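Local coordinates for protein PTS system, IIA component (Enterococcus faecalis, PDB 3BED) that probably serves as the IIA phosphotransfer component of a mannose/sorbose-type sugar phosphotransferase system, relaying phosphoryl groups during carbohydrate uptake, at residues A17-V28 with L95-V105; L45-L56 with T74-A82. One frame throughout, in Å; residues are numbered along the deposited sequence. Where two conformers were deposited one is given.

Contact 1. Residues A17-V28 with L95-V105; sequences AEETLASTQMIV and LNLAMAIEAAV
T24 and L97 are the interlocking knobs of this helix pair, sliding past each other in opposite directions. In the conformer given, one of two, the T24 side chain enters the hollow among L97, A100, I101 and A104, while L97 fills the reciprocal one among T20, S23, T24 and I27. The helical segments cross at -58° with their axes 9.4 Å apart, and T24 and I101 mark the nearest backbone approach, 5.6 Å between their CA atoms.

Apolar contacts run the length of the pair. T20 CG2 meets A100 CB at 3.9 Å and faces L95 CD1 tip to tip, and T24 CG2 rests against the methyl of A104. Farther along, I27 CD1 meets L97 CD2 end to end, and the I27 side chain crosses that of I101 at about a right angle. V28 spreads its branches: CG1 reaches I101 CG2 at 3.7 Å, CG2 turns to A104, and V105 CG1 lies against V28 CB.

No hydrogen bond bridges the segments; the hydroxyls of T20, S23 and T24 find partners elsewhere. In the same conformer T24 OG1, anti to its carbonyl carbon (chi1 -62°), donates to T20 O at 2.8 Å from above the carbonyl plane, opposite the face used by T24 N, and also lies 3.3 Å from A100 CB. T20 OG1 bonds to M16 O, and S23 OG to the H13 carbonyl of the second subunit. N96 OD1 caps helix 97-105, accepting from M99 N.

Helices 16-28 and 97-105 thus pack side by side on the parallel alpha/beta sheet, against L10 of strand 7-13 and L67 of strand 64-68, with helix 111-124 beyond helix 97-105.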
ATOM      1  N   ALA A  17      -4.740   6.314   1.271  1.00 16.16           N
ATOM      2  CA  ALA A  17      -4.366   6.906  -0.029  1.00 17.51           C
ATOM      3  C   ALA A  17      -3.694   8.250   0.228  1.00 17.93           C
ATOM      4  O   ALA A  17      -2.682   8.577  -0.395  1.00 18.14           O
ATOM      5  CB  ALA A  17      -5.584   7.107  -0.930  1.00 18.18           C
ATOM      6  N   GLU A  18      -4.281   9.047   1.125  1.00 18.73           N
ATOM      7  CA  GLU A  18      -3.736  10.359   1.461  0.50 19.10           C
ATOM      8  C   GLU A  18      -2.263  10.245   1.843  1.00 18.45           C
ATOM      9  O   GLU A  18      -1.421  10.977   1.348  1.00 18.66           O
ATOM     10  CB  GLU A  18      -4.515  10.928   2.639  0.50 20.59           C
ATOM     11  CG  GLU A  18      -4.044  12.249   3.120  0.50 22.50           C
ATOM     12  CD  GLU A  18      -5.121  12.920   3.931  0.50 28.95           C
ATOM     13  OE1 GLU A  18      -5.322  12.514   5.092  0.50 24.56           O
ATOM     14  OE2 GLU A  18      -5.775  13.837   3.405  0.50 26.88           O
ATOM     15  N   GLU A  19      -1.963   9.315   2.759  1.00 17.54           N
ATOM     16  CA  GLU A  19      -0.583   9.205   3.222  1.00 16.53           C
ATOM     17  C   GLU A  19       0.319   8.541   2.189  1.00 17.56           C
ATOM     18  O   GLU A  19       1.516   8.765   2.194  1.00 18.26           O
ATOM     19  CB  GLU A  19      -0.508   8.442   4.572  1.00 17.19           C
ATOM     20  CG  GLU A  19      -1.213   9.214   5.703  1.00 18.68           C
ATOM     21  CD  GLU A  19      -0.526  10.540   6.034  1.00 22.12           C
ATOM     22  OE1 GLU A  19       0.629  10.792   5.572  1.00 23.20           O
ATOM     23  OE2 GLU A  19      -1.168  11.358   6.745  1.00 26.28           O
ATOM     24  N   THR A  20      -0.263   7.704   1.329  1.00 16.75           N
ATOM     25  CA  THR A  20       0.514   7.139   0.223  1.00 15.99           C
ATOM     26  C   THR A  20       1.021   8.265  -0.688  1.00 16.63           C
ATOM     27  O   THR A  20       2.204   8.254  -1.087  1.00 16.52           O
ATOM     28  CB  THR A  20      -0.300   6.106  -0.568  1.00 16.00           C
ATOM     29  OG1 THR A  20      -0.726   5.071   0.327  1.00 17.50           O
ATOM     30  CG2 THR A  20       0.567   5.455  -1.633  1.00 17.28           C
ATOM     31  N   LEU A  21       0.136   9.215  -1.028  1.00 17.31           N
ATOM     32  CA  LEU A  21       0.578  10.368  -1.819  1.00 17.71           C
ATOM     33  C   LEU A  21       1.672  11.168  -1.091  1.00 17.91           C
ATOM     34  O   LEU A  21       2.661  11.543  -1.691  1.00 16.90           O
ATOM     35  CB  LEU A  21      -0.607  11.281  -2.176  1.00 18.49           C
ATOM     36  CG  LEU A  21      -0.246  12.503  -3.023  1.00 19.96           C
ATOM     37  CD1 LEU A  21       0.393  12.104  -4.348  1.00 20.93           C
ATOM     38  CD2 LEU A  21      -1.477  13.410  -3.233  1.00 20.51           C
ATOM     39  N   ALA A  22       1.465  11.437   0.198  1.00 16.49           N
ATOM     40  CA  ALA A  22       2.459  12.218   0.981  1.00 17.40           C
ATOM     41  C   ALA A  22       3.815  11.541   0.952  1.00 17.90           C
ATOM     42  O   ALA A  22       4.823  12.186   0.692  1.00 19.27           O
ATOM     43  CB  ALA A  22       1.984  12.399   2.408  1.00 17.59           C
ATOM     44  N   SER A  23       3.825  10.240   1.160  1.00 17.70           N
ATOM     45  CA  SER A  23       5.071   9.459   1.106  1.00 18.13           C
ATOM     46  C   SER A  23       5.712   9.504  -0.293  1.00 17.56           C
ATOM     47  O   SER A  23       6.930   9.602  -0.451  1.00 18.71           O
ATOM     48  CB  SER A  23       4.796   8.023   1.539  1.00 18.80           C
ATOM     49  OG  SER A  23       4.420   7.992   2.920  1.00 22.74           O
ATOM     50  N   THR A  24       4.879   9.380  -1.328  1.00 16.80           N
ATOM     51  CA  THR A  24       5.352   9.473  -2.717  0.70 15.12           C
ATOM     52  C   THR A  24       6.029  10.811  -2.959  1.00 16.92           C
ATOM     53  O   THR A  24       7.059  10.876  -3.594  1.00 18.09           O
ATOM     54  CB  THR A  24       4.155   9.322  -3.712  0.70 15.01           C
ATOM     55  OG1 THR A  24       3.567   8.033  -3.534  0.70 13.98           O
ATOM     56  CG2 THR A  24       4.611   9.463  -5.150  0.70 14.86           C
ATOM     57  N   GLN A  25       5.406  11.892  -2.477  1.00 17.33           N
ATOM     58  CA  GLN A  25       5.994  13.205  -2.759  1.00 17.90           C
ATOM     59  C   GLN A  25       7.376  13.319  -2.078  1.00 19.77           C
ATOM     60  O   GLN A  25       8.294  13.949  -2.601  1.00 20.20           O
ATOM     61  CB  GLN A  25       5.025  14.312  -2.278  1.00 16.91           C
ATOM     62  CG  GLN A  25       3.823  14.465  -3.223  1.00 21.60           C
ATOM     63  CD  GLN A  25       2.654  15.174  -2.570  1.00 25.43           C
ATOM     64  OE1 GLN A  25       2.589  15.295  -1.341  1.00 28.55           O
ATOM     65  NE2 GLN A  25       1.735  15.671  -3.390  1.00 29.43           N
HETATM   66  N   MSE A  26       7.528  12.654  -0.942  1.00 19.56           N
HETATM   67  CA  MSE A  26       8.801  12.697  -0.221  1.00 20.03           C
HETATM   68  C   MSE A  26       9.915  11.852  -0.838  1.00 19.50           C
HETATM   69  O   MSE A  26      11.088  11.959  -0.439  1.00 20.12           O
HETATM   70  CB  MSE A  26       8.595  12.367   1.252  1.00 19.55           C
HETATM   71  CG  MSE A  26       7.832  13.473   2.029  1.00 23.12           C
HETATM   72 SE   MSE A  26       9.008  14.990   2.396  0.75 24.04          SE
HETATM   73  CE  MSE A  26      10.111  14.136   3.776  1.00 26.80           C
ATOM     74  N   ILE A  27       9.549  11.043  -1.827  1.00 18.66           N
ATOM     75  CA  ILE A  27      10.465  10.165  -2.528  1.00 18.57           C
ATOM     76  C   ILE A  27      10.781  10.739  -3.909  1.00 19.42           C
ATOM     77  O   ILE A  27      11.930  10.750  -4.319  1.00 19.10           O
ATOM     78  CB  ILE A  27       9.898   8.716  -2.638  1.00 18.01           C
ATOM     79  CG1 ILE A  27       9.864   8.084  -1.234  1.00 18.07           C
ATOM     80  CG2 ILE A  27      10.743   7.827  -3.624  1.00 18.90           C
ATOM     81  CD1 ILE A  27       9.050   6.832  -1.168  1.00 16.25           C
ATOM     82  N   VAL A  28       9.739  11.190  -4.619  1.00 19.08           N
ATOM     83  CA  VAL A  28       9.912  11.671  -6.015  1.00 20.79           C
ATOM     84  C   VAL A  28       9.891  13.186  -6.151  1.00 21.00           C
ATOM     85  O   VAL A  28      10.330  13.715  -7.173  1.00 22.33           O
ATOM     86  CB  VAL A  28       8.893  11.017  -7.022  1.00 20.71           C
ATOM     87  CG1 VAL A  28       8.932   9.473  -6.958  1.00 23.01           C
ATOM     88  CG2 VAL A  28       7.478  11.540  -6.837  1.00 23.31           C
ATOM     89  N   LEU A  95      -3.338  -0.749  -4.594  1.00 14.78           N
ATOM     90  CA  LEU A  95      -2.348   0.326  -4.405  1.00 14.40           C
ATOM     91  C   LEU A  95      -1.263  -0.017  -3.415  1.00 15.00           C
ATOM     92  O   LEU A  95      -1.556  -0.352  -2.269  1.00 15.34           O
ATOM     93  CB  LEU A  95      -3.085   1.557  -3.845  1.00 14.62           C
ATOM     94  CG  LEU A  95      -2.319   2.820  -3.454  1.00 15.77           C
ATOM     95  CD1 LEU A  95      -1.522   3.395  -4.615  1.00 15.90           C
ATOM     96  CD2 LEU A  95      -3.287   3.911  -2.858  1.00 17.23           C
ATOM     97  N   ASN A  96      -0.007   0.081  -3.870  1.00 15.92           N
ATOM     98  CA  ASN A  96       1.134   0.038  -2.993  1.00 14.48           C
ATOM     99  C   ASN A  96       2.070   1.177  -3.408  1.00 15.33           C
ATOM    100  O   ASN A  96       1.815   1.897  -4.414  1.00 14.75           O
ATOM    101  CB  ASN A  96       1.843  -1.331  -2.966  1.00 15.86           C
ATOM    102  CG  ASN A  96       2.172  -1.837  -4.353  1.00 14.53           C
ATOM    103  OD1 ASN A  96       2.326  -1.038  -5.307  1.00 14.21           O
ATOM    104  ND2 ASN A  96       2.276  -3.208  -4.484  1.00 14.77           N
ATOM    105  N   LEU A  97       3.086   1.397  -2.593  1.00 13.42           N
ATOM    106  CA  LEU A  97       3.907   2.596  -2.806  1.00 14.71           C
ATOM    107  C   LEU A  97       4.627   2.552  -4.152  1.00 14.59           C
ATOM    108  O   LEU A  97       4.793   3.599  -4.790  1.00 17.41           O
ATOM    109  CB  LEU A  97       4.921   2.744  -1.672  1.00 13.98           C
ATOM    110  CG  LEU A  97       5.692   4.088  -1.655  1.00 13.60           C
ATOM    111  CD1 LEU A  97       4.781   5.333  -1.686  1.00 14.42           C
ATOM    112  CD2 LEU A  97       6.541   4.131  -0.409  1.00 15.51           C
ATOM    113  N   ALA A  98       5.084   1.376  -4.582  1.00 15.37           N
ATOM    114  CA  ALA A  98       5.789   1.346  -5.837  1.00 15.74           C
ATOM    115  C   ALA A  98       4.882   1.836  -6.964  1.00 16.87           C
ATOM    116  O   ALA A  98       5.344   2.507  -7.904  1.00 17.00           O
ATOM    117  CB  ALA A  98       6.279  -0.083  -6.123  1.00 16.89           C
HETATM  118  N   MSE A  99       3.608   1.459  -6.901  1.00 16.58           N
HETATM  119  CA  MSE A  99       2.684   1.868  -7.954  0.60 17.63           C
HETATM  120  C   MSE A  99       2.526   3.371  -7.971  1.00 17.35           C
HETATM  121  O   MSE A  99       2.485   3.990  -9.059  1.00 17.73           O
HETATM  122  CB  MSE A  99       1.325   1.189  -7.776  0.60 17.32           C
HETATM  123  CG  MSE A  99       1.317  -0.241  -8.118  0.60 18.06           C
HETATM  124 SE   MSE A  99      -0.322  -1.026  -7.353  0.46 22.84          SE
HETATM  125  CE  MSE A  99      -1.435   0.592  -7.852  0.40 10.45           C
ATOM    126  N   ALA A 100       2.440   3.973  -6.786  1.00 17.51           N
ATOM    127  CA  ALA A 100       2.232   5.417  -6.693  1.00 17.10           C
ATOM    128  C   ALA A 100       3.455   6.178  -7.184  1.00 17.94           C
ATOM    129  O   ALA A 100       3.311   7.195  -7.892  1.00 18.63           O
ATOM    130  CB  ALA A 100       1.905   5.812  -5.260  1.00 17.77           C
ATOM    131  N   ILE A 101       4.652   5.722  -6.779  1.00 16.01           N
ATOM    132  CA  ILE A 101       5.904   6.342  -7.285  1.00 16.86           C
ATOM    133  C   ILE A 101       5.999   6.262  -8.803  1.00 17.65           C
ATOM    134  O   ILE A 101       6.301   7.280  -9.469  1.00 18.03           O
ATOM    135  CB  ILE A 101       7.160   5.654  -6.621  1.00 17.73           C
ATOM    136  CG1 ILE A 101       7.177   6.083  -5.134  1.00 19.82           C
ATOM    137  CG2 ILE A 101       8.452   5.851  -7.506  1.00 20.58           C
ATOM    138  CD1 ILE A 101       8.162   5.091  -4.386  1.00 22.53           C
ATOM    139  N   GLU A 102       5.788   5.064  -9.354  1.00 17.97           N
ATOM    140  CA  GLU A 102       5.876   4.967 -10.795  1.00 19.22           C
ATOM    141  C   GLU A 102       4.814   5.787 -11.521  1.00 19.20           C
ATOM    142  O   GLU A 102       5.098   6.340 -12.586  1.00 20.58           O
ATOM    143  CB  GLU A 102       5.891   3.510 -11.250  1.00 19.74           C
ATOM    144  CG  GLU A 102       7.120   2.750 -10.715  1.00 23.51           C
ATOM    145  CD  GLU A 102       8.461   3.312 -11.195  1.00 28.68           C
ATOM    146  OE1 GLU A 102       8.535   4.006 -12.239  1.00 32.33           O
ATOM    147  OE2 GLU A 102       9.453   3.035 -10.519  1.00 31.40           O
ATOM    148  N   ALA A 103       3.602   5.876 -10.976  1.00 18.92           N
ATOM    149  CA  ALA A 103       2.554   6.677 -11.594  1.00 18.91           C
ATOM    150  C   ALA A 103       2.984   8.127 -11.615  1.00 19.98           C
ATOM    151  O   ALA A 103       2.750   8.860 -12.593  1.00 21.18           O
ATOM    152  CB  ALA A 103       1.271   6.504 -10.807  1.00 18.94           C
ATOM    153  N   ALA A 104       3.626   8.556 -10.530  1.00 20.88           N
ATOM    154  CA  ALA A 104       3.940   9.968 -10.341  1.00 22.08           C
ATOM    155  C   ALA A 104       4.952  10.437 -11.360  1.00 23.43           C
ATOM    156  O   ALA A 104       4.942  11.605 -11.716  1.00 25.63           O
ATOM    157  CB  ALA A 104       4.483  10.183  -8.971  1.00 22.84           C
ATOM    158  N   VAL A 105       5.865   9.559 -11.771  1.00 22.87           N
ATOM    159  CA  VAL A 105       6.935   9.987 -12.668  1.00 24.71           C
ATOM    160  C   VAL A 105       6.789   9.490 -14.092  1.00 24.55           C
ATOM    161  O   VAL A 105       7.597   9.865 -14.976  1.00 25.57           O
ATOM    162  CB  VAL A 105       8.323   9.574 -12.139  1.00 24.76           C
ATOM    163  CG1 VAL A 105       8.534  10.178 -10.737  1.00 25.20           C
ATOM    164  CG2 VAL A 105       8.513   8.095 -12.168  1.00 25.33           C
TER

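Contact 2. Residues L45-L56 with T74-A82; sequences LSGTQAKLAAIL and TPCNVAMMA
V78 is the central bump of this interface, a knob set into the hollow formed by L45, T48, Q49 and L52. Its two methyls divide the hollow between them. V78 CG1, anti to the backbone N (chi1 162°), presses 3.8 Å from Q49 CA and meets L52 CD2. On the other branch, V78 CG2 lies 3.7 Å from L45 CD1 and also touches T48 CG2.

L52 answers from the other helix: its side chain slides past V78 in the opposite direction, and CD2 settles 3.7 Å from A79 CA, also touching A82 CB. At the far end L56 CD1 packs on the A82 methyl, 3.6 Å from A82 CB.

At the outer margin M81, a selenomethionine, bends at chi3 (-111°) to bring CE to L45 CD1 at 3.6 Å. The extended chain of Q49 crosses it at about a right angle, with Q49 NE2 3.7 Å from M81 SE. T74 CG2 borders the L45 end of the groove, and the hydroxyl of T48 turns back to G44 O.

The segments cross at -52° with axes 9.6 Å apart. Beneath them, T48 and T74 reach M39, L56 and A79 reach strand 7-13, and A82 reaches L89. Helices 44-59 and 74-82 belong to the beta-alpha-beta crossovers 35-39/44-59/64-68 and 64-68/74-82/89-93; packed side by side on a parallel sheet of order 2-1-3-4, they are characteristic of the alpha/beta fold of mannose-family IIA domains.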
ATOM      1  N   LEU A  45     -21.882   4.605   0.672  1.00 22.01           N
ATOM      2  CA  LEU A  45     -21.896   4.651  -0.794  1.00 21.27           C
ATOM      3  C   LEU A  45     -22.131   6.048  -1.380  1.00 20.88           C
ATOM      4  O   LEU A  45     -21.372   6.507  -2.246  1.00 21.22           O
ATOM      5  CB  LEU A  45     -22.899   3.640  -1.375  1.00 20.80           C
ATOM      6  CG  LEU A  45     -23.028   3.648  -2.901  1.00 23.13           C
ATOM      7  CD1 LEU A  45     -21.723   3.206  -3.645  1.00 24.43           C
ATOM      8  CD2 LEU A  45     -24.285   2.849  -3.440  1.00 21.44           C
ATOM      9  N   SER A  46     -23.166   6.722  -0.916  1.00 21.98           N
ATOM     10  CA  SER A  46     -23.524   7.999  -1.505  0.70 23.17           C
ATOM     11  C   SER A  46     -22.430   9.030  -1.256  1.00 23.22           C
ATOM     12  O   SER A  46     -22.098   9.808  -2.156  1.00 22.74           O
ATOM     13  CB  SER A  46     -24.879   8.489  -0.964  0.70 24.64           C
ATOM     14  OG  SER A  46     -25.955   7.751  -1.551  0.70 26.85           O
ATOM     15  N   GLY A  47     -21.842   9.020  -0.061  1.00 22.56           N
ATOM     16  CA  GLY A  47     -20.811  10.041   0.257  1.00 22.27           C
ATOM     17  C   GLY A  47     -19.536   9.798  -0.522  1.00 21.48           C
ATOM     18  O   GLY A  47     -18.847  10.748  -0.903  1.00 22.16           O
ATOM     19  N   THR A  48     -19.200   8.525  -0.737  1.00 19.77           N
ATOM     20  CA  THR A  48     -18.031   8.163  -1.506  1.00 18.92           C
ATOM     21  C   THR A  48     -18.248   8.530  -2.973  1.00 17.58           C
ATOM     22  O   THR A  48     -17.355   9.110  -3.606  1.00 16.96           O
ATOM     23  CB  THR A  48     -17.732   6.650  -1.350  1.00 19.12           C
ATOM     24  OG1 THR A  48     -17.565   6.357   0.050  1.00 22.10           O
ATOM     25  CG2 THR A  48     -16.456   6.316  -2.023  1.00 17.89           C
ATOM     26  N   GLN A  49     -19.417   8.184  -3.506  1.00 18.27           N
ATOM     27  CA  GLN A  49     -19.765   8.566  -4.878  1.00 20.27           C
ATOM     28  C   GLN A  49     -19.672  10.067  -5.074  1.00 19.79           C
ATOM     29  O   GLN A  49     -19.184  10.529  -6.106  1.00 20.41           O
ATOM     30  CB  GLN A  49     -21.199   8.129  -5.189  1.00 19.73           C
ATOM     31  CG  GLN A  49     -21.363   6.631  -5.444  1.00 21.46           C
ATOM     32  CD  GLN A  49     -22.843   6.248  -5.713  1.00 23.28           C
ATOM     33  OE1 GLN A  49     -23.753   6.828  -5.153  1.00 27.03           O
ATOM     34  NE2 GLN A  49     -23.055   5.253  -6.559  1.00 28.36           N
ATOM     35  N   ALA A  50     -20.143  10.817  -4.092  1.00 20.61           N
ATOM     36  CA  ALA A  50     -20.165  12.264  -4.231  1.00 20.84           C
ATOM     37  C   ALA A  50     -18.733  12.815  -4.215  1.00 20.82           C
ATOM     38  O   ALA A  50     -18.409  13.749  -4.960  1.00 21.53           O
ATOM     39  CB  ALA A  50     -21.010  12.922  -3.126  1.00 21.59           C
ATOM     40  N   LYS A  51     -17.862  12.242  -3.385  1.00 19.31           N
ATOM     41  CA  LYS A  51     -16.477  12.731  -3.315  1.00 19.22           C
ATOM     42  C   LYS A  51     -15.765  12.486  -4.641  1.00 19.29           C
ATOM     43  O   LYS A  51     -15.069  13.375  -5.142  1.00 20.05           O
ATOM     44  CB  LYS A  51     -15.721  12.054  -2.183  1.00 20.34           C
ATOM     45  CG  LYS A  51     -16.114  12.585  -0.815  1.00 18.70           C
ATOM     46  CD  LYS A  51     -15.319  11.845   0.262  1.00 21.51           C
ATOM     47  CE  LYS A  51     -15.580  12.430   1.637  1.00 23.33           C
ATOM     48  NZ  LYS A  51     -14.687  11.840   2.728  1.00 23.16           N
ATOM     49  N   LEU A  52     -15.914  11.282  -5.205  1.00 17.59           N
ATOM     50  CA  LEU A  52     -15.272  11.053  -6.496  1.00 18.28           C
ATOM     51  C   LEU A  52     -15.926  11.941  -7.577  1.00 19.51           C
ATOM     52  O   LEU A  52     -15.236  12.458  -8.470  1.00 19.03           O
ATOM     53  CB  LEU A  52     -15.377   9.595  -6.918  1.00 18.14           C
ATOM     54  CG  LEU A  52     -14.717   9.215  -8.228  1.00 17.63           C
ATOM     55  CD1 LEU A  52     -13.232   9.588  -8.235  1.00 18.11           C
ATOM     56  CD2 LEU A  52     -14.918   7.738  -8.554  1.00 17.93           C
ATOM     57  N   ALA A  53     -17.243  12.092  -7.506  1.00 20.24           N
ATOM     58  CA  ALA A  53     -17.955  12.851  -8.571  1.00 20.69           C
ATOM     59  C   ALA A  53     -17.446  14.301  -8.600  1.00 22.25           C
ATOM     60  O   ALA A  53     -17.270  14.865  -9.686  1.00 22.81           O
ATOM     61  CB  ALA A  53     -19.460  12.852  -8.334  1.00 20.72           C
ATOM     62  N   ALA A  54     -17.183  14.879  -7.420  1.00 21.51           N
ATOM     63  CA  ALA A  54     -16.706  16.271  -7.359  1.00 22.80           C
ATOM     64  C   ALA A  54     -15.383  16.434  -8.095  1.00 23.11           C
ATOM     65  O   ALA A  54     -15.169  17.436  -8.800  1.00 24.10           O
ATOM     66  CB  ALA A  54     -16.593  16.710  -5.940  1.00 22.44           C
ATOM     67  N   ILE A  55     -14.494  15.456  -7.944  1.00 21.60           N
ATOM     68  CA  ILE A  55     -13.204  15.467  -8.607  1.00 22.14           C
ATOM     69  C   ILE A  55     -13.357  15.238 -10.109  1.00 21.85           C
ATOM     70  O   ILE A  55     -12.793  15.978 -10.934  1.00 22.56           O
ATOM     71  CB  ILE A  55     -12.327  14.358  -8.017  1.00 22.48           C
ATOM     72  CG1 ILE A  55     -11.999  14.693  -6.552  1.00 22.65           C
ATOM     73  CG2 ILE A  55     -11.060  14.178  -8.847  1.00 23.51           C
ATOM     74  CD1 ILE A  55     -11.459  13.502  -5.766  1.00 22.43           C
ATOM     75  N   LEU A  56     -14.148  14.240 -10.490  1.00 22.02           N
ATOM     76  CA  LEU A  56     -14.281  13.897 -11.922  1.00 20.93           C
ATOM     77  C   LEU A  56     -15.035  14.986 -12.697  1.00 23.33           C
ATOM     78  O   LEU A  56     -14.718  15.251 -13.872  1.00 24.06           O
ATOM     79  CB  LEU A  56     -14.990  12.570 -12.110  1.00 20.77           C
ATOM     80  CG  LEU A  56     -14.258  11.308 -11.597  1.00 19.46           C
ATOM     81  CD1 LEU A  56     -15.109  10.076 -11.861  1.00 20.04           C
ATOM     82  CD2 LEU A  56     -12.887  11.095 -12.205  1.00 20.64           C
ATOM     83  N   THR A  74     -15.840  -0.595  -1.281  1.00 16.21           N
ATOM     84  CA  THR A  74     -16.671   0.506  -1.757  1.00 17.11           C
ATOM     85  C   THR A  74     -15.877   1.537  -2.553  1.00 16.65           C
ATOM     86  O   THR A  74     -16.322   1.956  -3.613  1.00 17.69           O
ATOM     87  CB  THR A  74     -17.510   1.118  -0.642  1.00 17.12           C
ATOM     88  OG1 THR A  74     -18.294   0.048  -0.086  1.00 20.58           O
ATOM     89  CG2 THR A  74     -18.378   2.165  -1.202  1.00 17.72           C
ATOM     90  N   PRO A  75     -14.683   1.948  -2.069  1.00 16.72           N
ATOM     91  CA  PRO A  75     -13.936   2.928  -2.904  1.00 15.69           C
ATOM     92  C   PRO A  75     -13.694   2.425  -4.328  1.00 16.84           C
ATOM     93  O   PRO A  75     -13.965   3.153  -5.291  1.00 17.42           O
ATOM     94  CB  PRO A  75     -12.609   3.107  -2.129  1.00 15.76           C
ATOM     95  CG  PRO A  75     -13.059   2.834  -0.654  1.00 18.12           C
ATOM     96  CD  PRO A  75     -14.022   1.688  -0.778  1.00 16.87           C
ATOM     97  N   CYS A  76     -13.177   1.195  -4.443  1.00 15.76           N
ATOM     98  CA  CYS A  76     -12.954   0.631  -5.759  1.00 16.51           C
ATOM     99  C   CYS A  76     -14.259   0.481  -6.572  1.00 16.68           C
ATOM    100  O   CYS A  76     -14.302   0.825  -7.781  1.00 18.26           O
ATOM    101  CB  CYS A  76     -12.204  -0.679  -5.634  1.00 16.86           C
ATOM    102  SG  CYS A  76     -11.530  -1.257  -7.230  1.00 18.93           S
ATOM    103  N   ASN A  77     -15.332   0.007  -5.923  1.00 16.44           N
ATOM    104  CA  ASN A  77     -16.610  -0.128  -6.650  1.00 15.57           C
ATOM    105  C   ASN A  77     -17.107   1.217  -7.199  1.00 16.64           C
ATOM    106  O   ASN A  77     -17.632   1.322  -8.297  1.00 17.42           O
ATOM    107  CB  ASN A  77     -17.682  -0.698  -5.715  1.00 16.41           C
ATOM    108  CG  ASN A  77     -17.353  -2.114  -5.243  1.00 17.61           C
ATOM    109  OD1 ASN A  77     -16.598  -2.850  -5.899  1.00 19.02           O
ATOM    110  ND2 ASN A  77     -17.970  -2.516  -4.128  1.00 16.65           N
ATOM    111  N   VAL A  78     -16.924   2.247  -6.406  1.00 15.92           N
ATOM    112  CA  VAL A  78     -17.371   3.582  -6.796  1.00 17.31           C
ATOM    113  C   VAL A  78     -16.574   4.076  -8.024  1.00 17.96           C
ATOM    114  O   VAL A  78     -17.154   4.640  -8.936  1.00 17.73           O
ATOM    115  CB  VAL A  78     -17.229   4.504  -5.628  1.00 17.74           C
ATOM    116  CG1 VAL A  78     -17.246   6.014  -6.048  1.00 17.92           C
ATOM    117  CG2 VAL A  78     -18.296   4.184  -4.621  1.00 17.16           C
ATOM    118  N   ALA A  79     -15.260   3.810  -8.033  1.00 17.62           N
ATOM    119  CA  ALA A  79     -14.392   4.144  -9.174  1.00 17.96           C
ATOM    120  C   ALA A  79     -14.865   3.367 -10.397  1.00 18.45           C
ATOM    121  O   ALA A  79     -15.050   3.953 -11.477  1.00 18.40           O
ATOM    122  CB  ALA A  79     -12.909   3.830  -8.856  1.00 18.05           C
HETATM  123  N   MSE A  80     -15.092   2.056 -10.236  1.00 19.58           N
HETATM  124  CA  MSE A  80     -15.578   1.217 -11.325  0.60 22.58           C
HETATM  125  C   MSE A  80     -16.894   1.755 -11.914  1.00 21.33           C
HETATM  126  O   MSE A  80     -17.087   1.766 -13.136  1.00 20.98           O
HETATM  127  CB  MSE A  80     -15.800  -0.212 -10.830  0.60 21.63           C
HETATM  128  CG  MSE A  80     -16.147  -1.144 -11.955  0.60 25.57           C
HETATM  129 SE   MSE A  80     -16.427  -2.939 -11.288  0.60 33.85          SE
HETATM  130  CE  MSE A  80     -17.774  -2.560  -9.879  0.60 32.90           C
HETATM  131  N   MSE A  81     -17.808   2.180 -11.029  1.00 18.98           N
HETATM  132  CA  MSE A  81     -19.128   2.655 -11.474  1.00 20.72           C
HETATM  133  C   MSE A  81     -18.956   3.957 -12.303  1.00 20.68           C
HETATM  134  O   MSE A  81     -19.684   4.217 -13.259  1.00 21.49           O
HETATM  135  CB  MSE A  81     -20.049   2.935 -10.278  1.00 20.67           C
HETATM  136  CG  MSE A  81     -20.603   1.655  -9.621  1.00 20.60           C
HETATM  137 SE   MSE A  81     -21.835   2.124  -8.170  0.75 25.80          SE
HETATM  138  CE  MSE A  81     -20.719   1.514  -6.709  1.00 22.39           C
ATOM    139  N   ALA A  82     -17.980   4.772 -11.934  1.00 19.65           N
ATOM    140  CA  ALA A  82     -17.719   6.024 -12.650  1.00 20.37           C
ATOM    141  C   ALA A  82     -17.237   5.773 -14.081  1.00 20.17           C
ATOM    142  O   ALA A  82     -17.448   6.607 -14.994  1.00 20.57           O
ATOM    143  CB  ALA A  82     -16.736   6.889 -11.832  1.00 20.28           C
TER

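In the fold
Contacts 1 and 2 lie on opposite sides of the chain's centre, their own centres 21 Å apart and their nearest atoms about 8 Å apart, so they do not touch. The sheet links them: in strand 7-13, L10 faces contact 1, whereas its neighbours I9 and M11 face contact 2. Contact 2 is nested within the chain loop closed by contact 1. The chain's own H13 touches P75 of contact 2, whereas the H13 that S23 of contact 1 meets belongs to the second subunit. Contact 1 meets that subunit more broadly; contact 2 does so through C76 and M80, against I129 and L131 of the second subunit.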